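Local coordinates for protein UDP-L-Rhamnose Synthase (Acanthamoeba polyphaga mimivirus, PDB 7JID) that probably produces UDP-L-rhamnose as an NADP-dependent oxidoreductase with a Rossmann-type nucleotide-binding fold, serving the sugar-nucleotide chemistry of mimivirus, at residues Ile176-Ile179 / Leu180-Arg184; Gly220-Ser223 / His224-Leu228; Glu242-Arg246 / Glu247-Ala251. One frame throughout, in Å; residues are numbered along the deposited sequence.

Overall arrangement
The three contacts line the same UDP-rhamnose from different directions, and all lie on the same side of the chain's centre. Contact 1 meets the uracil and the diphosphate, contact 2 reaches the ribose through His-224, and contact 3 touches the rim of the base with Met-244 and bonds the ribose through Gln-249. Centres of contacts 1 and 2 are about 13 Å apart, and their helices pack directly, with Leu-180 CD2 3.8 Å from Leu-228 CD2. Contact 3 lies about 14 Å from contact 1, centre to centre, and joins it where Arg-184 packs along Glu-242 and Gln-248. Contacts 2 and 3, with centres about 17 Å apart, meet through Asn-225 OD1 and Asn-243 ND2, 2.9 Å apart, a probable hydrogen bond.

Contact 1. Residues Ile176-Ile179 / Leu180-Arg184; sequences ITKI and LSYSR. With AWU ([[(2~{R},3~{S},4~{R},5~{R})-5-[2,4-bis(oxidanylidene)pyrimidin-1-yl]-3,4-bis(oxidanyl)oxolan-2-yl]methoxy-oxidanyl-phosphoryl] [(2~{R},3~{R},4~{R},5~{R},6~{S})-6-methyl-3,4,5-tris(oxidanyl)oxan-2-yl] hydrogen phosphate), chain C; EDO (1,2-ethanediol), chain I.
The UDP-rhamnose pocket is bordered here by the C-terminal end of helix 175-181, where Lys-178 and Tyr-182, one turn apart, lie side by side and point the same way toward the nucleotide. With CG beside its backbone N (chi1 -72°), the Tyr-182 ring folds back over the last turn. The carbonyl O of Lys-178 sits over the centre of one ring face, 3.4 Å above the plane. The opposite face covers the uracil, its plane about 16° from that of the base, and AWU C5 lies 3.5 Å above it, offset toward the rim. At the ring's edge, in plane, Tyr-182 OH donates to phosphate oxygen AWU O2A; the 2.4 Å separation is unusually short and its exact value should be read with caution. Lys-178 runs alongside the tyrosine, bends at chi3 (-67°), and brings NZ 2.8 Å from the bridging AWU O3A. A second, longer bond of 3.1 Å joins Lys-178 NZ to AWU O2A, which thus accepts from both side chains.

The turn beneath is closed by Ser-181. Its OG donates to Lys-178 O at 2.6 Å, in the carbonyl plane and on a lone pair, while Ser-181 N approaches the same oxygen from above that plane. On the other side of the helix, Ile-176 and Leu-180 lie parallel to each other and pack against helix 224-234. Beyond the helix, Arg-184 O takes an almost straight bond from AWU N3, 2.8 Å away.

The chemistry is that of nucleotide recognition: a backbone carbonyl reads the uracil N-H, an aromatic ring packs against one face of the base, and the lysine probably offsets the diphosphate's negative charge, while a doubly gripped carbonyl underlies the tyrosine.

Contact 2. Residues Gly220-Ser223 / His224-Leu228; sequences GLVS and HNEIL. With AWU ([[(2~{R},3~{S},4~{R},5~{R})-5-[2,4-bis(oxidanylidene)pyrimidin-1-yl]-3,4-bis(oxidanyl)oxolan-2-yl]methoxy-oxidanyl-phosphoryl] [(2~{R},3~{R},4~{R},5~{R},6~{S})-6-methyl-3,4,5-tris(oxidanyl)oxan-2-yl] hydrogen phosphate), chain C.
Ser-223 and Glu-226 meet because their first torsions turn them toward each other: Ser-223 OG sits between its own N and carbonyl carbon (chi1 69°), while Glu-226 has CG beside its backbone N (chi1 -75°) and then extends back along the chain. The result is a capping box at the start of helix 224-234. Ser-223 OG accepts from Glu-226 N at 3.0 Å, and Glu-226 OE1 returns the grip by taking Ser-223 N at 2.8 Å on its anti lone pair, the one away from the other carboxylate oxygen. The first helical bond follows, Ile-227 N to Ser-223 O.

Val-222 sits against the outside of the box, its CG2 3.5 Å from Glu-226 OE1. The Val-222 and Ile-227 side chains cross at about a right angle, with Val-222 CG2 4.0 Å from Ile-227 CG1. His-224, the first residue after the cap, reaches toward the ligand, and its NE2 shares a hydrogen bond of 2.8 Å with the ribose hydroxyl AWU O3C.

Helix 277-287 packs on Val-222 and Ile-227, helix 175-181 covers His-224, Ile-227 and Leu-228, and strand 184-185 touches His-224 and Leu-228.

Contact 3. Residues Glu242-Arg246 / Glu247-Ala251; sequences ENMSR and EQQLA. With AWU ([[(2~{R},3~{S},4~{R},5~{R})-5-[2,4-bis(oxidanylidene)pyrimidin-1-yl]-3,4-bis(oxidanyl)oxolan-2-yl]methoxy-oxidanyl-phosphoryl] [(2~{R},3~{R},4~{R},5~{R},6~{S})-6-methyl-3,4,5-tris(oxidanyl)oxan-2-yl] hydrogen phosphate), chain C; EDO (1,2-ethanediol), chain J.
From the short strand 242-243 the backbone stays extended through Met-244 and Ser-245 (psi 163° at the serine) and then turns helical at Arg-246 (psi -43°), so that Gln-248 and Gln-249 come round beside the incoming chain. Gln-248 reaches back in an extended form, and its OE1 accepts from Ser-245 N at 2.8 Å, the donor a little tilted from the amide plane. In exchange Ser-245 OG takes Gln-248 N at 3.0 Å, along a nearly straight bond.

These two reciprocal bonds make a capping box at the start of helix 246-252, with Ser-245 as N-cap and a neutral amide closing it. The helical ladder begins at once, with Gln-249 N bonded to Ser-245 O and Leu-250 N to Arg-246 O. A water bound by Glu-242 OE1 and Asn-243 O also makes a weak bond to Gln-248 NE2, tying the strand end to the box.

On the ligand side, Met-244 is extended beyond CG and crosses Gln-249 at about a right angle. Its CE lies 3.6 Å from Gln-249 CB and 3.4 Å from AWU N3, on the side of the uracil plane away from Tyr-182 but beyond the N3 rim rather than over the ring centre. Gln-249, with CG anti to the backbone N (chi1 -177°), stretches past this methyl and donates through NE2 to the ribose hydroxyl AWU O2C at 2.6 Å. Arg-246 leads off in another direction, its guanidinium held by salt bridges to Glu-114 and Asp-256, while its backbone N donates to an ethanediol, probably from the crystallisation liquor, at EDO O1.

Contact 1. Residues Ile176-Ile179 / Leu180-Arg184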
# COMPACT_ATOMS: atom_id res chain seq x y z
N ILE A 176 15.19 -23.43 8.60
CA ILE A 176 15.90 -24.42 9.46
C ILE A 176 17.19 -23.76 9.97
O ILE A 176 17.45 -23.85 11.20
CB ILE A 176 16.16 -25.73 8.72
CG1 ILE A 176 14.85 -26.44 8.41
CG2 ILE A 176 17.13 -26.60 9.52
CD1 ILE A 176 14.99 -27.83 7.82
N THR A 177 17.95 -23.09 9.10
CA THR A 177 19.18 -22.38 9.57
C THR A 177 18.80 -21.43 10.70
O THR A 177 19.52 -21.36 11.76
CB THR A 177 19.88 -21.62 8.44
OG1 THR A 177 19.98 -22.55 7.36
CG2 THR A 177 21.25 -21.12 8.86
N LYS A 178 17.75 -20.66 10.49
CA LYS A 178 17.33 -19.66 11.49
C LYS A 178 16.98 -20.37 12.80
O LYS A 178 17.53 -19.94 13.84
CB LYS A 178 16.19 -18.79 10.93
CG LYS A 178 16.73 -17.82 9.88
CD LYS A 178 15.87 -16.66 9.55
CE LYS A 178 14.61 -17.11 8.88
NZ LYS A 178 13.69 -15.96 8.67
N ILE A 179 16.14 -21.41 12.79
CA ILE A 179 15.65 -21.93 14.09
C ILE A 179 16.80 -22.65 14.81
O ILE A 179 16.80 -22.60 16.05
CB ILE A 179 14.35 -22.75 13.98
CG1 ILE A 179 14.54 -24.07 13.22
CG2 ILE A 179 13.26 -21.86 13.42
CD1 ILE A 179 13.39 -25.04 13.40
N LEU A 180 17.79 -23.18 14.09
CA LEU A 180 18.99 -23.79 14.71
C LEU A 180 19.75 -22.70 15.46
O LEU A 180 20.41 -23.04 16.47
CB LEU A 180 19.87 -24.46 13.66
CG LEU A 180 19.43 -25.85 13.21
CD1 LEU A 180 20.21 -26.30 11.99
CD2 LEU A 180 19.54 -26.88 14.33
N SER A 181 19.62 -21.44 15.05
CA SER A 181 20.43 -20.31 15.59
C SER A 181 19.76 -19.71 16.82
O SER A 181 20.42 -18.93 17.53
CB SER A 181 20.70 -19.27 14.53
OG SER A 181 19.59 -18.40 14.37
N TYR A 182 18.49 -20.01 17.07
CA TYR A 182 17.66 -19.27 18.05
C TYR A 182 17.80 -19.94 19.43
O TYR A 182 17.62 -21.15 19.52
CB TYR A 182 16.20 -19.16 17.59
CG TYR A 182 15.95 -18.23 16.43
CD1 TYR A 182 16.76 -17.13 16.18
CD2 TYR A 182 14.88 -18.44 15.57
CE1 TYR A 182 16.53 -16.28 15.09
CE2 TYR A 182 14.66 -17.62 14.47
CZ TYR A 182 15.46 -16.52 14.24
OH TYR A 182 15.26 -15.66 13.17
N SER A 183 18.15 -19.15 20.44
CA SER A 183 18.29 -19.56 21.86
C SER A 183 17.00 -20.21 22.36
O SER A 183 17.10 -21.19 23.11
CB SER A 183 18.65 -18.38 22.74
OG SER A 183 19.93 -17.88 22.38
N ARG A 184 15.84 -19.66 22.00
CA ARG A 184 14.53 -20.17 22.43
C ARG A 184 13.63 -20.33 21.20
O ARG A 184 13.71 -19.46 20.29
CB ARG A 184 13.88 -19.26 23.48
CG ARG A 184 14.68 -19.17 24.78
CD ARG A 184 13.83 -18.68 25.94
NE ARG A 184 13.57 -17.28 25.74
CZ ARG A 184 12.62 -16.56 26.34
NH1 ARG A 184 11.76 -17.09 27.20
NH2 ARG A 184 12.53 -15.29 26.03
PA AWU C . 11.94 -15.10 11.80
O1A AWU C . 11.70 -13.89 12.62
O2A AWU C . 13.35 -15.63 11.69
O3A AWU C . 11.59 -15.01 10.21
PB AWU C . 10.52 -13.98 9.48
O1B AWU C . 9.11 -13.94 10.12
O2B AWU C . 11.25 -12.64 9.23
O3B AWU C . 10.36 -14.79 8.12
C5' AWU C . 9.04 -13.70 4.93
O5' AWU C . 9.92 -14.11 5.95
C4' AWU C . 8.16 -14.86 4.50
O4' AWU C . 7.13 -14.44 3.58
C3' AWU C . 7.51 -15.44 5.71
O3' AWU C . 6.95 -16.67 5.35
C2' AWU C . 8.49 -15.76 6.83
C1' AWU C . 9.40 -14.65 7.10
N1 AWU C . 11.38 -17.80 16.20
C2 AWU C . 11.68 -18.49 17.36
O2 AWU C . 11.25 -19.66 17.51
N3 AWU C . 12.56 -17.94 18.25
C4 AWU C . 13.02 -16.67 18.10
O4 AWU C . 13.86 -16.23 18.97
C5 AWU C . 12.74 -15.97 16.92
C6 AWU C . 11.83 -16.50 16.01
C1C AWU C . 10.45 -18.37 15.19
C2C AWU C . 9.31 -17.46 14.70
C3C AWU C . 9.05 -18.02 13.28
C4C AWU C . 10.42 -18.46 12.88
C5C AWU C . 11.12 -17.60 11.86
C6' AWU C . 9.95 -13.21 3.81
O2' AWU C . 9.34 -16.79 6.37
O2C AWU C . 8.20 -17.65 15.54
O3C AWU C . 8.25 -19.19 13.33
O4C AWU C . 11.26 -18.45 14.03
O5C AWU C . 11.01 -16.24 12.34
C1 EDO I . 17.86 -24.33 18.71
O1 EDO I . 17.96 -23.60 19.92
C2 EDO I . 18.76 -25.53 18.74
O2 EDO I . 20.06 -25.26 18.22

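Contact 2. Residues Gly220-Ser223 / His224-Leu228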
# COMPACT_ATOMS: atom_id res chain seq x y z
N GLY A 220 0.09 -29.96 4.44
CA GLY A 220 0.12 -30.29 5.87
C GLY A 220 0.96 -29.35 6.71
O GLY A 220 1.39 -28.27 6.26
N LEU A 221 1.04 -29.69 7.99
CA LEU A 221 1.66 -28.87 9.05
C LEU A 221 2.85 -29.55 9.67
O LEU A 221 2.83 -30.79 9.84
CB LEU A 221 0.59 -28.65 10.13
CG LEU A 221 -0.60 -27.79 9.75
CD1 LEU A 221 -1.63 -27.82 10.88
CD2 LEU A 221 -0.16 -26.36 9.40
N VAL A 222 3.85 -28.77 10.02
CA VAL A 222 5.01 -29.23 10.80
C VAL A 222 5.30 -28.15 11.82
O VAL A 222 5.10 -26.95 11.57
CB VAL A 222 6.22 -29.52 9.90
CG1 VAL A 222 6.81 -28.24 9.30
CG2 VAL A 222 7.23 -30.37 10.65
N SER A 223 5.82 -28.57 12.96
CA SER A 223 6.24 -27.61 14.01
C SER A 223 7.75 -27.51 14.06
O SER A 223 8.46 -28.41 13.62
CB SER A 223 5.73 -27.97 15.37
OG SER A 223 6.39 -29.14 15.82
N HIS A 224 8.19 -26.46 14.70
CA HIS A 224 9.63 -26.24 14.98
C HIS A 224 10.14 -27.45 15.76
O HIS A 224 11.24 -27.93 15.48
CB HIS A 224 9.82 -24.94 15.76
CG HIS A 224 9.14 -23.73 15.21
ND1 HIS A 224 7.77 -23.68 14.97
CD2 HIS A 224 9.63 -22.52 14.88
CE1 HIS A 224 7.46 -22.47 14.54
NE2 HIS A 224 8.57 -21.76 14.45
N ASN A 225 9.39 -27.90 16.76
CA ASN A 225 9.84 -29.05 17.56
C ASN A 225 9.97 -30.28 16.69
O ASN A 225 10.92 -31.05 16.90
CB ASN A 225 8.92 -29.28 18.74
CG ASN A 225 9.13 -28.33 19.88
OD1 ASN A 225 10.03 -27.50 19.88
ND2 ASN A 225 8.22 -28.42 20.84
N GLU A 226 9.05 -30.52 15.76
CA GLU A 226 9.16 -31.74 14.92
C GLU A 226 10.44 -31.66 14.07
O GLU A 226 11.15 -32.68 13.92
CB GLU A 226 7.97 -31.95 14.00
CG GLU A 226 6.72 -32.43 14.68
CD GLU A 226 5.54 -32.38 13.75
OE1 GLU A 226 5.20 -31.29 13.36
OE2 GLU A 226 4.97 -33.44 13.43
N ILE A 227 10.77 -30.48 13.54
CA ILE A 227 11.97 -30.27 12.69
C ILE A 227 13.23 -30.46 13.53
O ILE A 227 14.09 -31.26 13.11
CB ILE A 227 11.98 -28.88 12.03
CG1 ILE A 227 10.84 -28.76 11.03
CG2 ILE A 227 13.34 -28.65 11.36
CD1 ILE A 227 10.60 -27.34 10.63
N LEU A 228 13.30 -29.87 14.71
CA LEU A 228 14.53 -29.98 15.53
C LEU A 228 14.65 -31.43 15.98
O LEU A 228 15.76 -31.89 16.07
CB LEU A 228 14.48 -29.00 16.70
CG LEU A 228 14.59 -27.55 16.25
CD1 LEU A 228 14.17 -26.60 17.35
CD2 LEU A 228 16.00 -27.24 15.73
PA AWU C . 11.94 -15.10 11.80
O1A AWU C . 11.70 -13.89 12.62
O2A AWU C . 13.35 -15.63 11.69
O3A AWU C . 11.59 -15.01 10.21
PB AWU C . 10.52 -13.98 9.48
O1B AWU C . 9.11 -13.94 10.12
O2B AWU C . 11.25 -12.64 9.23
O3B AWU C . 10.36 -14.79 8.12
C5' AWU C . 9.04 -13.70 4.93
O5' AWU C . 9.92 -14.11 5.95
C4' AWU C . 8.16 -14.86 4.50
O4' AWU C . 7.13 -14.44 3.58
C3' AWU C . 7.51 -15.44 5.71
O3' AWU C . 6.95 -16.67 5.35
C2' AWU C . 8.49 -15.76 6.83
C1' AWU C . 9.40 -14.65 7.10
N1 AWU C . 11.38 -17.80 16.20
C2 AWU C . 11.68 -18.49 17.36
O2 AWU C . 11.25 -19.66 17.51
N3 AWU C . 12.56 -17.94 18.25
C4 AWU C . 13.02 -16.67 18.10
O4 AWU C . 13.86 -16.23 18.97
C5 AWU C . 12.74 -15.97 16.92
C6 AWU C . 11.83 -16.50 16.01
C1C AWU C . 10.45 -18.37 15.19
C2C AWU C . 9.31 -17.46 14.70
C3C AWU C . 9.05 -18.02 13.28
C4C AWU C . 10.42 -18.46 12.88
C5C AWU C . 11.12 -17.60 11.86
C6' AWU C . 9.95 -13.21 3.81
O2' AWU C . 9.34 -16.79 6.37
O2C AWU C . 8.20 -17.65 15.54
O3C AWU C . 8.25 -19.19 13.33
O4C AWU C . 11.26 -18.45 14.03
O5C AWU C . 11.01 -16.24 12.34

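Contact 3. Residues Glu242-Arg246 / Glu247-Ala251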
# COMPACT_ATOMS: atom_id res chain seq x y z
N GLU A 242 15.49 -24.89 24.18
CA GLU A 242 14.49 -24.35 25.11
C GLU A 242 13.27 -23.87 24.32
O GLU A 242 13.46 -23.23 23.27
CB GLU A 242 15.11 -23.19 25.89
CG GLU A 242 14.19 -22.61 26.94
CD GLU A 242 14.86 -21.59 27.85
OE1 GLU A 242 14.15 -21.01 28.68
OE2 GLU A 242 16.09 -21.37 27.73
N ASN A 243 12.07 -24.19 24.79
CA ASN A 243 10.81 -23.69 24.19
C ASN A 243 10.40 -22.41 24.91
O ASN A 243 10.81 -22.21 26.11
CB ASN A 243 9.69 -24.71 24.23
CG ASN A 243 9.86 -25.75 23.14
OD1 ASN A 243 9.93 -26.93 23.44
ND2 ASN A 243 9.94 -25.33 21.88
N MET A 244 9.71 -21.55 24.19
CA MET A 244 9.03 -20.37 24.77
C MET A 244 7.66 -20.26 24.15
O MET A 244 7.43 -20.78 23.02
CB MET A 244 9.84 -19.09 24.54
CG MET A 244 9.99 -18.69 23.07
SD MET A 244 10.69 -17.05 22.97
CE MET A 244 11.08 -17.00 21.22
N SER A 245 6.77 -19.55 24.81
CA SER A 245 5.38 -19.34 24.37
C SER A 245 5.33 -18.18 23.35
O SER A 245 6.32 -17.47 23.21
CB SER A 245 4.50 -18.99 25.55
OG SER A 245 4.85 -17.71 26.05
N ARG A 246 4.23 -18.10 22.60
CA ARG A 246 3.90 -16.95 21.69
C ARG A 246 4.05 -15.61 22.43
O ARG A 246 4.59 -14.67 21.86
CB ARG A 246 2.46 -17.17 21.21
CG ARG A 246 1.97 -16.12 20.23
CD ARG A 246 2.38 -16.45 18.83
NE ARG A 246 1.71 -15.52 17.90
CZ ARG A 246 0.62 -15.76 17.20
NH1 ARG A 246 -0.06 -16.90 17.30
NH2 ARG A 246 0.18 -14.82 16.38
N GLU A 247 3.56 -15.54 23.68
CA GLU A 247 3.59 -14.32 24.53
C GLU A 247 5.03 -13.98 24.92
O GLU A 247 5.42 -12.80 24.84
CB GLU A 247 2.68 -14.56 25.74
CG GLU A 247 1.20 -14.74 25.40
CD GLU A 247 0.78 -16.05 24.71
OE1 GLU A 247 1.40 -17.14 25.01
OE2 GLU A 247 -0.12 -15.98 23.80
N GLN A 248 5.83 -14.96 25.34
CA GLN A 248 7.27 -14.75 25.62
C GLN A 248 7.97 -14.22 24.37
O GLN A 248 8.80 -13.29 24.48
CB GLN A 248 7.93 -16.05 26.07
CG GLN A 248 7.73 -16.34 27.55
CD GLN A 248 8.23 -17.73 27.89
OE1 GLN A 248 7.76 -18.71 27.32
NE2 GLN A 248 9.22 -17.83 28.77
N GLN A 249 7.65 -14.81 23.20
CA GLN A 249 8.30 -14.38 21.94
C GLN A 249 7.89 -12.94 21.60
O GLN A 249 8.77 -12.20 21.18
CB GLN A 249 7.88 -15.33 20.81
CG GLN A 249 8.55 -14.99 19.49
CD GLN A 249 8.00 -15.83 18.35
OE1 GLN A 249 6.83 -15.72 17.95
NE2 GLN A 249 8.83 -16.75 17.90
N LEU A 250 6.62 -12.60 21.72
CA LEU A 250 6.09 -11.26 21.36
C LEU A 250 6.91 -10.21 22.12
O LEU A 250 7.16 -9.14 21.58
CB LEU A 250 4.60 -11.17 21.67
CG LEU A 250 3.91 -9.90 21.19
CD1 LEU A 250 3.97 -9.79 19.68
CD2 LEU A 250 2.46 -9.88 21.64
N ALA A 251 7.31 -10.51 23.36
CA ALA A 251 7.99 -9.52 24.22
C ALA A 251 9.41 -9.21 23.74
O ALA A 251 9.91 -8.09 24.02
CB ALA A 251 7.98 -10.00 25.64
PA AWU C . 11.94 -15.10 11.80
O1A AWU C . 11.70 -13.89 12.62
O2A AWU C . 13.35 -15.63 11.69
O3A AWU C . 11.59 -15.01 10.21
PB AWU C . 10.52 -13.98 9.48
O1B AWU C . 9.11 -13.94 10.12
O2B AWU C . 11.25 -12.64 9.23
O3B AWU C . 10.36 -14.79 8.12
C5' AWU C . 9.04 -13.70 4.93
O5' AWU C . 9.92 -14.11 5.95
C4' AWU C . 8.16 -14.86 4.50
O4' AWU C . 7.13 -14.44 3.58
C3' AWU C . 7.51 -15.44 5.71
O3' AWU C . 6.95 -16.67 5.35
C2' AWU C . 8.49 -15.76 6.83
C1' AWU C . 9.40 -14.65 7.10
N1 AWU C . 11.38 -17.80 16.20
C2 AWU C . 11.68 -18.49 17.36
O2 AWU C . 11.25 -19.66 17.51
N3 AWU C . 12.56 -17.94 18.25
C4 AWU C . 13.02 -16.67 18.10
O4 AWU C . 13.86 -16.23 18.97
C5 AWU C . 12.74 -15.97 16.92
C6 AWU C . 11.83 -16.50 16.01
C1C AWU C . 10.45 -18.37 15.19
C2C AWU C . 9.31 -17.46 14.70
C3C AWU C . 9.05 -18.02 13.28
C4C AWU C . 10.42 -18.46 12.88
C5C AWU C . 11.12 -17.60 11.86
C6' AWU C . 9.95 -13.21 3.81
O2' AWU C . 9.34 -16.79 6.37
O2C AWU C . 8.20 -17.65 15.54
O3C AWU C . 8.25 -19.19 13.33
O4C AWU C . 11.26 -18.45 14.03
O5C AWU C . 11.01 -16.24 12.34
C1 EDO J . 2.53 -21.33 21.70
O1 EDO J . 2.51 -20.39 22.75
C2 EDO J . 3.86 -21.98 21.44
O2 EDO J . 4.26 -23.01 22.34
O HOH W 1 11.25 -20.22 27.81